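Local coordinates for O-methyltransferase (Coxiella burnetii, PDB 3TR6), which probably transfers a methyl group from S-adenosylmethionine to an oxygen of a small acceptor molecule, in the manner of metal-dependent O-methyltransferases, at residues M46-E51 with G76-A81; I71-G76 with T94-E99; I144-D149 with G168-D173. One frame throughout, in Å; residues are numbered along the deposited sequence.

How the contacts relate
All three contacts are buried, and all three touch S-adenosylhomocysteine in a Rossmann-like methyltransferase domain. Contact 3 is the most central. It joins neighbouring parallel strands through regular backbone bonds, and the nickel site lies at their ends. Contact 2 lies on the same sheet, at the neighbouring strands 67-71 and 91-96, and backbone bonds tie I71 to Y145 and D147 of contact 3. Its chemistry is mostly loop backbone meeting an aspartate that grips the ribose. Contact 1 lies off the sheet, where two helices begin. There packing round a tyrosine replaces strand pairing, and the ligand carboxylate bridges the segments. Contacts 1 and 2 share G76.

Contact 1 of 3, residues M46-E51 with G76-A81; sequences MQTAPE and GYSAIA. With SAH (S-adenosyl-L-homocysteine), chain C.
Y77 packs against Q47, T48 and P50 where two helices begin, at the amino-acid end of the cofactor pocket of this Rossmann-like methyltransferase. Y77 opens helix 77-83, and residues 47-49 lead into helix 50-63. Y77 gives the most surface to the contact. Its CG is anti to the backbone N (chi1 -167°), which lays the ring along the loop from Q47 to P50. The carbonyl of T48 lies over one ring face, offset toward the rim, with T48 O 3.9 Å from Y77 CD2. Q47 is extended beyond CG and crosses the tyrosine at about a right angle. Its NE2 is 3.5 Å from Y77 CD1, and the amide plane is turned 76° from the ring. At the far end P50 CB packs 3.5 Å from Y77 OH. That hydroxyl has its main partner in E26; a water donating to P50 O reaches it only weakly.

No direct hydrogen bond joins the two segments. The ligand does this instead. T48 OG1 donates to OXT of S-adenosylhomocysteine at 2.7 Å, and S78 N donates to the same OXT at 3.1 Å. One carboxylate oxygen is thus held from both sides of the contact. The start of helix 77-83 may also favour its negative charge. S78 OG, itself bonded to D70, accepts from the ligand amino N at 2.8 Å.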
loop_
_atom_site.group_PDB
_atom_site.type_symbol
_atom_site.label_atom_id
_atom_site.label_comp_id
_atom_site.label_asym_id
_atom_site.label_seq_id
_atom_site.Cartn_x
_atom_site.Cartn_y
_atom_site.Cartn_z
HETATM N N MSE A 46 20.580 6.698 4.501
HETATM C CA MSE A 46 19.508 6.246 5.382
HETATM C C MSE A 46 18.239 7.086 5.211
HETATM O O MSE A 46 17.265 6.919 5.945
HETATM C CB MSE A 46 19.964 6.198 6.851
HETATM C CG MSE A 46 20.560 7.487 7.399
HETATM SE SE MSE A 46 21.260 7.283 9.223
HETATM C CE MSE A 46 21.122 5.349 9.384
ATOM N N GLN A 47 18.250 7.977 4.225
ATOM C CA GLN A 47 17.083 8.795 3.925
ATOM C C GLN A 47 15.978 7.955 3.290
ATOM O O GLN A 47 16.247 7.007 2.545
ATOM C CB GLN A 47 17.464 9.952 3.003
ATOM C CG GLN A 47 16.381 11.005 2.843
ATOM C CD GLN A 47 16.825 12.162 1.966
ATOM O OE1 GLN A 47 17.636 11.987 1.058
ATOM N NE2 GLN A 47 16.307 13.352 2.246
ATOM N N THR A 48 14.732 8.307 3.590
ATOM C CA THR A 48 13.589 7.573 3.072
ATOM C C THR A 48 13.501 7.707 1.557
ATOM O O THR A 48 13.659 8.801 1.011
ATOM C CB THR A 48 12.272 8.058 3.719
ATOM O OG1 THR A 48 12.330 7.841 5.132
ATOM C CG2 THR A 48 11.079 7.306 3.147
ATOM N N ALA A 49 13.257 6.585 0.884
ATOM C CA ALA A 49 13.090 6.579 -0.564
ATOM C C ALA A 49 11.896 7.442 -0.964
ATOM O O ALA A 49 10.824 7.348 -0.361
ATOM C CB ALA A 49 12.915 5.154 -1.071
ATOM N N PRO A 50 12.079 8.294 -1.981
ATOM C CA PRO A 50 11.006 9.190 -2.424
ATOM C C PRO A 50 9.705 8.431 -2.675
ATOM O O PRO A 50 8.633 8.903 -2.295
ATOM C CB PRO A 50 11.556 9.766 -3.728
ATOM C CG PRO A 50 13.028 9.731 -3.549
ATOM C CD PRO A 50 13.319 8.490 -2.751
ATOM N N GLU A 51 9.804 7.260 -3.292
ATOM C CA GLU A 51 8.621 6.479 -3.632
ATOM C C GLU A 51 7.962 5.864 -2.400
ATOM O O GLU A 51 6.739 5.740 -2.348
ATOM C CB GLU A 51 8.946 5.396 -4.664
ATOM C CG GLU A 51 9.921 4.333 -4.190
ATOM C CD GLU A 51 11.363 4.683 -4.489
ATOM O OE1 GLU A 51 11.707 5.879 -4.465
ATOM O OE2 GLU A 51 12.157 3.759 -4.760
ATOM N N GLY A 76 14.482 14.960 8.004
ATOM C CA GLY A 76 13.045 15.177 8.000
ATOM C C GLY A 76 12.278 14.921 6.716
ATOM O O GLY A 76 11.231 15.533 6.498
ATOM N N TYR A 77 12.771 14.016 5.874
ATOM C CA TYR A 77 12.100 13.730 4.607
ATOM C C TYR A 77 10.714 13.108 4.818
ATOM O O TYR A 77 9.717 13.590 4.279
ATOM C CB TYR A 77 12.961 12.834 3.703
ATOM C CG TYR A 77 12.457 12.757 2.273
ATOM C CD1 TYR A 77 12.992 13.569 1.279
ATOM C CD2 TYR A 77 11.434 11.885 1.922
ATOM C CE1 TYR A 77 12.529 13.507 -0.027
ATOM C CE2 TYR A 77 10.965 11.816 0.625
ATOM C CZ TYR A 77 11.513 12.627 -0.345
ATOM O OH TYR A 77 11.038 12.552 -1.635
ATOM N N SER A 78 10.654 12.038 5.605
ATOM C CA SER A 78 9.392 11.349 5.846
ATOM C C SER A 78 8.441 12.197 6.685
ATOM O O SER A 78 7.224 12.152 6.496
ATOM C CB SER A 78 9.633 9.995 6.518
ATOM O OG SER A 78 10.350 10.142 7.732
ATOM N N ALA A 79 9.004 12.971 7.609
ATOM C CA ALA A 79 8.214 13.855 8.455
ATOM C C ALA A 79 7.486 14.893 7.613
ATOM O O ALA A 79 6.315 15.187 7.847
ATOM C CB ALA A 79 9.099 14.536 9.486
ATOM N N ILE A 80 8.189 15.440 6.630
ATOM C CA ILE A 80 7.619 16.440 5.738
ATOM C C ILE A 80 6.690 15.811 4.702
ATOM O O ILE A 80 5.655 16.380 4.355
ATOM C CB ILE A 80 8.723 17.234 5.021
ATOM C CG1 ILE A 80 9.525 18.051 6.040
ATOM C CG2 ILE A 80 8.127 18.130 3.953
ATOM C CD1 ILE A 80 10.768 18.700 5.469
ATOM N N ALA A 81 7.066 14.635 4.209
ATOM C CA ALA A 81 6.246 13.921 3.238
ATOM C C ALA A 81 4.856 13.675 3.808
ATOM O O ALA A 81 3.845 13.961 3.162
ATOM C CB ALA A 81 6.901 12.609 2.851
HETATM N N SAH C . 12.774 8.751 8.191
HETATM C CA SAH C . 14.059 9.380 8.056
HETATM C CB SAH C . 15.189 8.377 8.214
HETATM C CG SAH C . 16.027 8.493 9.467
HETATM S SD SAH C . 17.490 7.474 9.574
HETATM C C SAH C . 14.163 10.034 6.722
HETATM O O SAH C . 15.303 10.326 6.266
HETATM O OXT SAH C . 13.133 10.296 6.051
HETATM C "C5'" SAH C . 17.805 7.043 11.278
HETATM C "C4'" SAH C . 17.690 8.091 12.247
HETATM O "O4'" SAH C . 17.431 7.509 13.572
HETATM C "C3'" SAH C . 18.964 8.832 12.364
HETATM O "O3'" SAH C . 18.738 10.157 12.109
HETATM C "C2'" SAH C . 19.396 8.646 13.758
HETATM O "O2'" SAH C . 19.932 9.806 14.259
HETATM C "C1'" SAH C . 18.134 8.314 14.467
HETATM N N9 SAH C . 18.276 7.633 15.750
HETATM C C8 SAH C . 19.195 6.712 16.079
HETATM N N7 SAH C . 18.967 6.339 17.349
HETATM C C5 SAH C . 17.906 7.020 17.826
HETATM C C6 SAH C . 17.235 7.043 19.053
HETATM N N6 SAH C . 17.658 6.211 20.134
HETATM N N1 SAH C . 16.181 7.864 19.198
HETATM C C2 SAH C . 15.772 8.652 18.195
HETATM N N3 SAH C . 16.395 8.655 17.010
HETATM C C4 SAH C . 17.459 7.852 16.800
HETATM O O HOH W 1 7.835 11.889 -2.451
#

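Contact 2 of 3, residues I71-G76 with T94-E99; sequences IGTFTG and TCDVDE. With SAH (S-adenosyl-L-homocysteine), chain C.
F74 N donates to D96 OD2 at 2.7 Å, and the bond is fairly straight (158° at the hydrogen). It ties the glycine-rich cofactor loop of a Rossmann-like methyltransferase, after strand 67-71, to the acidic residue ending the next parallel strand. D96 is the ribose-binding aspartate of the fold. Its OD2 also accepts from O3' of S-adenosylhomocysteine at 2.7 Å, and its OD1 accepts from O2' at 2.8 Å. OD1 is also held by two backbone groups. V97 N meets the anti lone pair of OD1, while D98 N comes from above the carboxylate plane and closes an Asx turn. These bonds fix the rotation of the carboxylate against the ribose hydroxyls.

Nearer the sheet, C95 O accepts from G72 N at 2.8 Å and more weakly from T73 N. I71 and C95 form a parallel bridge where the two strands meet. The hydroxyls of T73 and T94 are 2.6 Å apart at their OG1 atoms, and T94 OG1 is also bonded to D70. These two side chains cross at about a right angle, and their CG2 methyls pack beside the hydroxyl pair. T73 CB also rests on D96 CB.

F74 turns away from the strand toward the ligand. Its ring has the ligand carboxylate O at its edge, in the plane, and F74 CB lies 3.4 Å from the ligand CG.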
loop_
_atom_site.group_PDB
_atom_site.type_symbol
_atom_site.label_atom_id
_atom_site.label_comp_id
_atom_site.label_asym_id
_atom_site.label_seq_id
_atom_site.Cartn_x
_atom_site.Cartn_y
_atom_site.Cartn_z
ATOM N N ILE A 71 9.184 8.265 13.807
ATOM C CA ILE A 71 10.354 7.828 14.562
ATOM C C ILE A 71 11.610 7.752 13.688
ATOM O O ILE A 71 11.752 6.848 12.862
ATOM C CB ILE A 71 10.113 6.467 15.234
ATOM C CG1 ILE A 71 8.839 6.514 16.085
ATOM C CG2 ILE A 71 11.306 6.076 16.084
ATOM C CD1 ILE A 71 8.560 5.227 16.835
ATOM N N GLY A 72 12.517 8.706 13.882
ATOM C CA GLY A 72 13.727 8.795 13.085
ATOM C C GLY A 72 13.652 9.940 12.093
ATOM O O GLY A 72 13.332 9.737 10.923
ATOM N N THR A 73 13.960 11.145 12.561
ATOM C CA THR A 73 13.793 12.351 11.760
ATOM C C THR A 73 14.833 12.490 10.654
ATOM O O THR A 73 14.499 12.817 9.516
ATOM C CB THR A 73 13.882 13.620 12.630
ATOM O OG1 THR A 73 13.146 13.428 13.843
ATOM C CG2 THR A 73 13.331 14.822 11.880
ATOM N N PHE A 74 16.093 12.249 11.002
ATOM C CA PHE A 74 17.203 12.573 10.117
ATOM C C PHE A 74 17.043 14.020 9.659
ATOM O O PHE A 74 16.931 14.921 10.483
ATOM C CB PHE A 74 17.245 11.626 8.918
ATOM C CG PHE A 74 18.543 11.668 8.160
ATOM C CD1 PHE A 74 19.697 12.149 8.761
ATOM C CD2 PHE A 74 18.606 11.240 6.842
ATOM C CE1 PHE A 74 20.893 12.196 8.066
ATOM C CE2 PHE A 74 19.799 11.282 6.139
ATOM C CZ PHE A 74 20.947 11.762 6.754
ATOM N N THR A 75 17.020 14.246 8.350
ATOM C CA THR A 75 16.817 15.593 7.828
ATOM C C THR A 75 15.343 15.851 7.515
ATOM O O THR A 75 15.000 16.822 6.839
ATOM C CB THR A 75 17.693 15.875 6.594
ATOM O OG1 THR A 75 17.408 14.919 5.567
ATOM C CG2 THR A 75 19.171 15.796 6.963
ATOM N N GLY A 76 14.482 14.960 8.004
ATOM C CA GLY A 76 13.045 15.177 8.000
ATOM C C GLY A 76 12.278 14.921 6.716
ATOM O O GLY A 76 11.231 15.533 6.498
ATOM N N THR A 94 7.948 14.274 15.423
ATOM C CA THR A 94 9.056 13.530 14.847
ATOM C C THR A 94 10.177 13.361 15.867
ATOM O O THR A 94 10.513 14.293 16.596
ATOM C CB THR A 94 9.579 14.208 13.565
ATOM O OG1 THR A 94 10.688 13.468 13.047
ATOM C CG2 THR A 94 10.005 15.642 13.843
ATOM N N CYS A 95 10.749 12.164 15.917
ATOM C CA CYS A 95 11.717 11.831 16.951
ATOM C C CYS A 95 13.108 11.588 16.389
ATOM O O CYS A 95 13.275 10.915 15.375
ATOM C CB CYS A 95 11.264 10.589 17.717
ATOM S SG CYS A 95 9.560 10.647 18.283
ATOM N N ASP A 96 14.104 12.140 17.070
ATOM C CA ASP A 96 15.497 11.876 16.753
ATOM C C ASP A 96 16.348 12.339 17.925
ATOM O O ASP A 96 15.852 12.990 18.844
ATOM C CB ASP A 96 15.912 12.588 15.464
ATOM C CG ASP A 96 17.058 11.886 14.751
ATOM O OD1 ASP A 96 18.046 11.516 15.419
ATOM O OD2 ASP A 96 16.968 11.691 13.520
ATOM N N VAL A 97 17.629 12.002 17.892
ATOM C CA VAL A 97 18.537 12.387 18.960
ATOM C C VAL A 97 19.672 13.238 18.396
ATOM O O VAL A 97 20.508 13.750 19.138
ATOM C CB VAL A 97 19.115 11.150 19.661
ATOM C CG1 VAL A 97 20.134 10.469 18.765
ATOM C CG2 VAL A 97 19.738 11.533 20.996
ATOM N N ASP A 98 19.683 13.397 17.076
ATOM C CA ASP A 98 20.761 14.101 16.391
ATOM C C ASP A 98 20.392 15.554 16.102
ATOM O O ASP A 98 19.431 15.827 15.383
ATOM C CB ASP A 98 21.119 13.373 15.091
ATOM C CG ASP A 98 22.358 13.941 14.422
ATOM O OD1 ASP A 98 23.478 13.597 14.855
ATOM O OD2 ASP A 98 22.215 14.723 13.458
ATOM N N GLU A 99 21.166 16.482 16.657
ATOM C CA GLU A 99 20.869 17.906 16.527
ATOM C C GLU A 99 21.177 18.455 15.140
ATOM O O GLU A 99 20.422 19.269 14.607
ATOM C CB GLU A 99 21.642 18.709 17.571
ATOM C CG GLU A 99 21.460 18.209 18.985
ATOM C CD GLU A 99 22.013 19.173 20.014
ATOM O OE1 GLU A 99 22.570 20.218 19.609
ATOM O OE2 GLU A 99 21.886 18.887 21.224
HETATM N N SAH C . 12.774 8.751 8.191
HETATM C CA SAH C . 14.059 9.380 8.056
HETATM C CB SAH C . 15.189 8.377 8.214
HETATM C CG SAH C . 16.027 8.493 9.467
HETATM S SD SAH C . 17.490 7.474 9.574
HETATM C C SAH C . 14.163 10.034 6.722
HETATM O O SAH C . 15.303 10.326 6.266
HETATM O OXT SAH C . 13.133 10.296 6.051
HETATM C "C5'" SAH C . 17.805 7.043 11.278
HETATM C "C4'" SAH C . 17.690 8.091 12.247
HETATM O "O4'" SAH C . 17.431 7.509 13.572
HETATM C "C3'" SAH C . 18.964 8.832 12.364
HETATM O "O3'" SAH C . 18.738 10.157 12.109
HETATM C "C2'" SAH C . 19.396 8.646 13.758
HETATM O "O2'" SAH C . 19.932 9.806 14.259
HETATM C "C1'" SAH C . 18.134 8.314 14.467
HETATM N N9 SAH C . 18.276 7.633 15.750
HETATM C C8 SAH C . 19.195 6.712 16.079
HETATM N N7 SAH C . 18.967 6.339 17.349
HETATM C C5 SAH C . 17.906 7.020 17.826
HETATM C C6 SAH C . 17.235 7.043 19.053
HETATM N N6 SAH C . 17.658 6.211 20.134
HETATM N N1 SAH C . 16.181 7.864 19.198
HETATM C C2 SAH C . 15.772 8.652 18.195
HETATM N N3 SAH C . 16.395 8.655 17.010
HETATM C C4 SAH C . 17.459 7.852 16.800
#

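Contact 3 of 3, residues I144-D149 with G168-D173; sequences IYIDAD and GLIAVD. With NI (nickel (II) ion), chain B; SAH (S-adenosyl-L-homocysteine), chain C.
I146 and A171 are linked by a nearly straight bond from I146 N to A171 O (2.8 Å). Strands 141-146 and 168-173 run parallel side by side at the centre of the Rossmann-like sheet. A171 N to I144 O and I144 N to L169 O continue the ladder. On one face I146 CD1 packs 3.8 Å from I170 CG2 and also meets V172 CG2. Helix 153-163 covers I144, I146 and I170 there. On the other face Y145 CD1 packs on A171 CB at 3.9 Å, and helix 50-63 lies over both residues.

The pairing slackens at the carboxyl ends of the strands. The last bond, D173 N to I146 O, is weak at 3.3 Å, and a water donates to both I146 O and D173 O. Beyond it A148 and D149 follow the cofactor.

Y145 and D173 lie side by side, with ring and carboxylate planes 22° apart. Q52 bonds to both Y145 OH and D173 OD1, a second-shell link between the two groups. D147 CG is anti to its backbone N (chi1 -174°), which brings its carboxylate beside that of D173, the two planes 70° apart. D147 OD2 binds the nickel ion at 2.6 Å and D173 OD2 at 2.5 Å; N174 completes the protein ligands. D147 OD1 accepts from the amino N of S-adenosylhomocysteine at 3.0 Å, linking metal and cofactor. This is consistent with a metal-dependent O-methyltransferase, in which the ion would hold the acceptor oxygen near the methyl donor.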
loop_
_atom_site.group_PDB
_atom_site.type_symbol
_atom_site.label_atom_id
_atom_site.label_comp_id
_atom_site.label_asym_id
_atom_site.label_seq_id
_atom_site.Cartn_x
_atom_site.Cartn_y
_atom_site.Cartn_z
ATOM N N ILE A 144 1.912 5.429 12.859
ATOM C CA ILE A 144 3.276 5.534 13.363
ATOM C C ILE A 144 4.294 4.930 12.384
ATOM O O ILE A 144 4.179 3.769 11.986
ATOM C CB ILE A 144 3.420 4.882 14.754
ATOM C CG1 ILE A 144 2.465 5.540 15.751
ATOM C CG2 ILE A 144 4.846 4.998 15.257
ATOM C CD1 ILE A 144 2.508 4.936 17.150
ATOM N N TYR A 145 5.284 5.732 12.001
ATOM C CA TYR A 145 6.329 5.305 11.075
ATOM C C TYR A 145 7.638 5.083 11.820
ATOM O O TYR A 145 8.229 6.025 12.352
ATOM C CB TYR A 145 6.508 6.348 9.970
ATOM C CG TYR A 145 7.610 6.049 8.972
ATOM C CD1 TYR A 145 7.662 4.836 8.299
ATOM C CD2 TYR A 145 8.581 7.000 8.681
ATOM C CE1 TYR A 145 8.665 4.571 7.374
ATOM C CE2 TYR A 145 9.581 6.751 7.762
ATOM C CZ TYR A 145 9.624 5.536 7.111
ATOM O OH TYR A 145 10.629 5.297 6.194
ATOM N N ILE A 146 8.080 3.830 11.858
ATOM C CA ILE A 146 9.273 3.448 12.602
ATOM C C ILE A 146 10.485 3.337 11.686
ATOM O O ILE A 146 10.566 2.424 10.865
ATOM C CB ILE A 146 9.077 2.103 13.314
ATOM C CG1 ILE A 146 7.861 2.162 14.246
ATOM C CG2 ILE A 146 10.347 1.711 14.058
ATOM C CD1 ILE A 146 7.485 0.830 14.845
ATOM N N ASP A 147 11.433 4.257 11.842
ATOM C CA ASP A 147 12.593 4.316 10.958
ATOM C C ASP A 147 13.808 4.943 11.651
ATOM O O ASP A 147 14.406 5.896 11.149
ATOM C CB ASP A 147 12.227 5.077 9.679
ATOM C CG ASP A 147 13.332 5.057 8.650
ATOM O OD1 ASP A 147 13.275 5.866 7.699
ATOM O OD2 ASP A 147 14.259 4.233 8.793
ATOM N N ALA A 148 14.168 4.397 12.807
ATOM C CA ALA A 148 15.323 4.878 13.563
ATOM C C ALA A 148 16.359 3.769 13.747
ATOM O O ALA A 148 16.608 2.986 12.834
ATOM C CB ALA A 148 14.882 5.431 14.908
ATOM N N ASP A 149 16.968 3.707 14.926
ATOM C CA ASP A 149 17.927 2.646 15.220
ATOM C C ASP A 149 17.245 1.281 15.161
ATOM O O ASP A 149 16.259 1.040 15.859
ATOM C CB ASP A 149 18.598 2.871 16.582
ATOM C CG ASP A 149 17.605 3.228 17.678
ATOM O OD1 ASP A 149 16.803 4.167 17.480
ATOM O OD2 ASP A 149 17.627 2.570 18.742
ATOM N N GLY A 168 -5.517 1.707 13.912
ATOM C CA GLY A 168 -4.329 2.500 13.658
ATOM C C GLY A 168 -3.310 1.714 12.855
ATOM O O GLY A 168 -3.417 0.491 12.733
ATOM N N LEU A 169 -2.313 2.408 12.311
ATOM C CA LEU A 169 -1.356 1.767 11.414
ATOM C C LEU A 169 0.111 1.965 11.802
ATOM O O LEU A 169 0.562 3.089 12.019
ATOM C CB LEU A 169 -1.574 2.247 9.979
ATOM C CG LEU A 169 -0.719 1.557 8.920
ATOM C CD1 LEU A 169 -1.132 0.095 8.776
ATOM C CD2 LEU A 169 -0.805 2.280 7.581
ATOM N N ILE A 170 0.847 0.859 11.881
ATOM C CA ILE A 170 2.299 0.905 12.024
ATOM C C ILE A 170 2.964 0.673 10.672
ATOM O O ILE A 170 2.645 -0.287 9.975
ATOM C CB ILE A 170 2.821 -0.180 12.982
ATOM C CG1 ILE A 170 2.301 0.047 14.399
ATOM C CG2 ILE A 170 4.340 -0.193 12.983
ATOM C CD1 ILE A 170 2.617 -1.080 15.340
ATOM N N ALA A 171 3.886 1.555 10.304
ATOM C CA ALA A 171 4.704 1.359 9.114
ATOM C C ALA A 171 6.165 1.188 9.523
ATOM O O ALA A 171 6.717 2.025 10.232
ATOM C CB ALA A 171 4.544 2.522 8.158
ATOM N N VAL A 172 6.785 0.096 9.085
ATOM C CA VAL A 172 8.173 -0.184 9.437
ATOM C C VAL A 172 9.043 -0.272 8.189
ATOM O O VAL A 172 8.759 -1.052 7.282
ATOM C CB VAL A 172 8.299 -1.495 10.239
ATOM C CG1 VAL A 172 9.748 -1.742 10.645
ATOM C CG2 VAL A 172 7.396 -1.455 11.464
ATOM N N ASP A 173 10.103 0.527 8.148
ATOM C CA ASP A 173 11.015 0.531 7.011
ATOM C C ASP A 173 12.172 -0.446 7.225
ATOM O O ASP A 173 12.419 -0.895 8.344
ATOM C CB ASP A 173 11.552 1.942 6.769
ATOM C CG ASP A 173 12.324 2.062 5.467
ATOM O OD1 ASP A 173 12.255 1.131 4.636
ATOM O OD2 ASP A 173 12.988 3.100 5.270
HETATM NI NI NI B . 15.090 3.898 6.377
HETATM N N SAH C . 12.774 8.751 8.191
HETATM C CA SAH C . 14.059 9.380 8.056
HETATM C CB SAH C . 15.189 8.377 8.214
HETATM C CG SAH C . 16.027 8.493 9.467
HETATM S SD SAH C . 17.490 7.474 9.574
HETATM C C SAH C . 14.163 10.034 6.722
HETATM O O SAH C . 15.303 10.326 6.266
HETATM O OXT SAH C . 13.133 10.296 6.051
HETATM C "C5'" SAH C . 17.805 7.043 11.278
HETATM C "C4'" SAH C . 17.690 8.091 12.247
HETATM O "O4'" SAH C . 17.431 7.509 13.572
HETATM C "C3'" SAH C . 18.964 8.832 12.364
HETATM O "O3'" SAH C . 18.738 10.157 12.109
HETATM C "C2'" SAH C . 19.396 8.646 13.758
HETATM O "O2'" SAH C . 19.932 9.806 14.259
HETATM C "C1'" SAH C . 18.134 8.314 14.467
HETATM N N9 SAH C . 18.276 7.633 15.750
HETATM C C8 SAH C . 19.195 6.712 16.079
HETATM N N7 SAH C . 18.967 6.339 17.349
HETATM C C5 SAH C . 17.906 7.020 17.826
HETATM C C6 SAH C . 17.235 7.043 19.053
HETATM N N6 SAH C . 17.658 6.211 20.134
HETATM N N1 SAH C . 16.181 7.864 19.198
HETATM C C2 SAH C . 15.772 8.652 18.195
HETATM N N3 SAH C . 16.395 8.655 17.010
HETATM C C4 SAH C . 17.459 7.852 16.800
HETATM O O HOH W 2 13.147 0.544 11.151
#